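Local structure of urocanate hydratase (Paenibacillus sp. Soil724D2, 7NED) at residues A[94-99]-A[117-122]. The protein probably hydrates thiourocanate, a step of bacterial ergothioneine breakdown, and binds NAD+ and urocanate in its active site. Sequence-based numbering, arbitrary orientation.
Sequences ANCNLV and LIWGGL. With URO ((2E)-3-(1H-imidazol-4-yl)acrylic acid), chain B.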
loop_
_atom_site.group_PDB
_atom_site.type_symbol
_atom_site.label_atom_id
_atom_site.label_comp_id
_atom_site.label_asym_id
_atom_site.label_seq_id
_atom_site.Cartn_x
_atom_site.Cartn_y
_atom_site.Cartn_z
ATOM N N ALA A 94 -8.913 2.247 2.570
ATOM C CA ALA A 94 -7.495 2.222 2.906
ATOM C C ALA A 94 -7.337 3.077 4.142
ATOM O O ALA A 94 -7.708 4.256 4.124
ATOM C CB ALA A 94 -6.621 2.730 1.744
ATOM N N ASN A 95 -6.881 2.465 5.246
ATOM C CA ASN A 95 -6.917 3.104 6.562
ATOM C C ASN A 95 -5.524 3.177 7.181
ATOM O O ASN A 95 -4.844 2.160 7.353
ATOM C CB ASN A 95 -7.899 2.372 7.489
ATOM C CG ASN A 95 -9.311 2.375 6.933
ATOM O OD1 ASN A 95 -9.842 3.438 6.593
ATOM N ND2 ASN A 95 -9.912 1.199 6.797
ATOM N N CYS A 96 -5.114 4.396 7.468
ATOM C CA CYS A 96 -3.995 4.767 8.312
ATOM C C CYS A 96 -2.667 4.392 7.584
ATOM O O CYS A 96 -1.694 3.946 8.179
ATOM C CB CYS A 96 -4.178 4.116 9.695
ATOM S SG CYS A 96 -2.974 4.678 10.900
ATOM N N ASN A 97 -2.634 4.582 6.259
ATOM C CA ASN A 97 -1.415 4.363 5.463
ATOM C C ASN A 97 -0.607 5.652 5.339
ATOM O O ASN A 97 -1.116 6.667 4.883
ATOM C CB ASN A 97 -1.786 3.815 4.094
ATOM C CG ASN A 97 -2.535 2.496 4.216
ATOM O OD1 ASN A 97 -1.928 1.451 4.472
ATOM N ND2 ASN A 97 -3.865 2.553 4.122
ATOM N N LEU A 98 0.635 5.616 5.772
ATOM C CA LEU A 98 1.523 6.774 5.779
ATOM C C LEU A 98 2.787 6.394 5.049
ATOM O O LEU A 98 3.278 5.279 5.231
ATOM C CB LEU A 98 1.908 7.215 7.201
ATOM C CG LEU A 98 0.753 7.650 8.085
ATOM C CD1 LEU A 98 1.204 7.855 9.541
ATOM C CD2 LEU A 98 0.229 8.930 7.489
ATOM N N VAL A 99 3.351 7.315 4.262
ATOM C CA VAL A 99 4.607 6.962 3.608
ATOM C C VAL A 99 5.697 6.782 4.651
ATOM O O VAL A 99 5.708 7.434 5.706
ATOM C CB VAL A 99 5.037 8.001 2.554
ATOM C CG1 VAL A 99 4.075 7.936 1.385
ATOM C CG2 VAL A 99 5.140 9.378 3.166
ATOM N N LEU A 117 -6.771 11.192 10.197
ATOM C CA LEU A 117 -6.768 9.735 10.084
ATOM C C LEU A 117 -7.196 9.095 11.396
ATOM O O LEU A 117 -7.393 9.767 12.416
ATOM C CB LEU A 117 -5.401 9.210 9.646
ATOM C CG LEU A 117 -4.297 9.597 10.628
ATOM C CD1 LEU A 117 -4.245 8.711 11.815
ATOM C CD2 LEU A 117 -3.000 9.322 9.834
ATOM N N ILE A 118 -7.343 7.775 11.350
ATOM C CA ILE A 118 -7.764 7.042 12.520
ATOM C C ILE A 118 -6.859 5.799 12.339
ATOM O O ILE A 118 -6.348 5.551 11.240
ATOM C CB ILE A 118 -9.288 6.749 12.320
ATOM C CG1 ILE A 118 -9.921 6.370 13.540
ATOM C CG2 ILE A 118 -9.496 5.534 11.411
ATOM C CD1 ILE A 118 -9.781 7.737 14.278
ATOM N N TRP A 119 -6.568 5.060 13.393
ATOM C CA TRP A 119 -6.020 3.699 13.210
ATOM C C TRP A 119 -7.177 2.725 13.069
ATOM O O TRP A 119 -8.101 2.750 13.875
ATOM C CB TRP A 119 -5.155 3.236 14.382
ATOM C CG TRP A 119 -4.558 1.850 14.216
ATOM C CD1 TRP A 119 -3.914 1.358 13.115
ATOM C CD2 TRP A 119 -4.538 0.792 15.186
ATOM N NE1 TRP A 119 -3.490 0.069 13.339
ATOM C CE2 TRP A 119 -3.856 -0.299 14.603
ATOM C CE3 TRP A 119 -5.046 0.655 16.477
ATOM C CZ2 TRP A 119 -3.685 -1.512 15.260
ATOM C CZ3 TRP A 119 -4.866 -0.547 17.142
ATOM C CH2 TRP A 119 -4.181 -1.612 16.541
ATOM N N GLY A 120 -7.121 1.852 12.049
ATOM C CA GLY A 120 -8.231 0.943 11.839
ATOM C C GLY A 120 -8.092 -0.420 12.484
ATOM O O GLY A 120 -8.934 -1.292 12.233
ATOM N N GLY A 121 -7.082 -0.624 13.324
ATOM C CA GLY A 121 -6.763 -1.971 13.751
ATOM C C GLY A 121 -6.511 -2.860 12.545
ATOM O O GLY A 121 -6.055 -2.412 11.477
ATOM N N LEU A 122 -6.755 -4.161 12.727
ATOM C CA LEU A 122 -6.861 -5.024 11.567
ATOM C C LEU A 122 -8.306 -5.108 11.105
ATOM O O LEU A 122 -8.621 -4.766 9.957
ATOM C CB LEU A 122 -6.306 -6.432 11.882
ATOM C CG LEU A 122 -4.857 -6.461 12.340
ATOM C CD1 LEU A 122 -4.306 -7.885 12.450
ATOM C CD2 LEU A 122 -4.007 -5.627 11.391
HETATM O OAA URO B . -9.748 -11.148 15.102
HETATM C CAI URO B . -9.849 -9.856 14.970
HETATM O OAB URO B . -10.850 -9.317 14.707
HETATM C CAC URO B . -8.648 -9.018 15.119
HETATM C CAD URO B . -7.496 -9.574 15.387
HETATM C CAJ URO B . -6.458 -8.619 15.500
HETATM C CAF URO B . -5.220 -8.785 16.047
HETATM N NAH URO B . -4.564 -7.587 16.140
HETATM C CAE URO B . -5.402 -6.706 15.643
HETATM N NAG URO B . -6.560 -7.278 15.244
HETATM O O HOH W 1 -5.293 0.810 10.068
#
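The loop 117-122, which ends in Leu-122 of the urocanate pocket, packs against the chain just after strand 91-95, through Cys-96 and Leu-98. Cys-96 is the central residue. Its SG lies anti to the backbone N (chi1 -172°), which sends the sulfur along the loop to the Trp-119 indole. SG meets the edge of the five-membered ring, near its plane, with CD1 of Trp-119 4.1 Å away. This is a sulfur-aromatic contact made at the edge, 77° off the ring normal. The backbone N of Gly-121 lies over one face of the indole, 3.4 Å above its plane and over its centre. The CB of Cys-96 presses on Ile-118 O at 3.0 Å. That buried carbonyl has no hydrogen-bond partner in the model. Further along, CD2 of Leu-98 touches CD2 of Leu-117 at 4.0 Å, the two side chains crossing at about a right angle. Phe-108 and Leu-111 of helix 105-113 also pack on this apolar patch. No direct hydrogen bond joins the segments. One water spans them instead: it accepts from Gly-120 N (2.9 Å) and has Asn-95 O within hydrogen-bond distance (3.1 Å), one of several acceptors around it. Beyond the glycines, Leu-122 lays CB, CG and CD1 against the urocanate imidazole, with its CG 3.4 Å from CAE of the ligand. An alanine in place of Leu-122 would keep only the CB contact and is likely to leave the imidazole less firmly placed on this side. Thr-123 and Arg-352 hydrogen-bond the ligand, and Trp-119 also comes close to the bound NAD. Van der Waals and sulfur-edge contacts with one bridging water, rather than direct hydrogen bonds, thus join the chain leaving the strand to the loop that reaches both ligands.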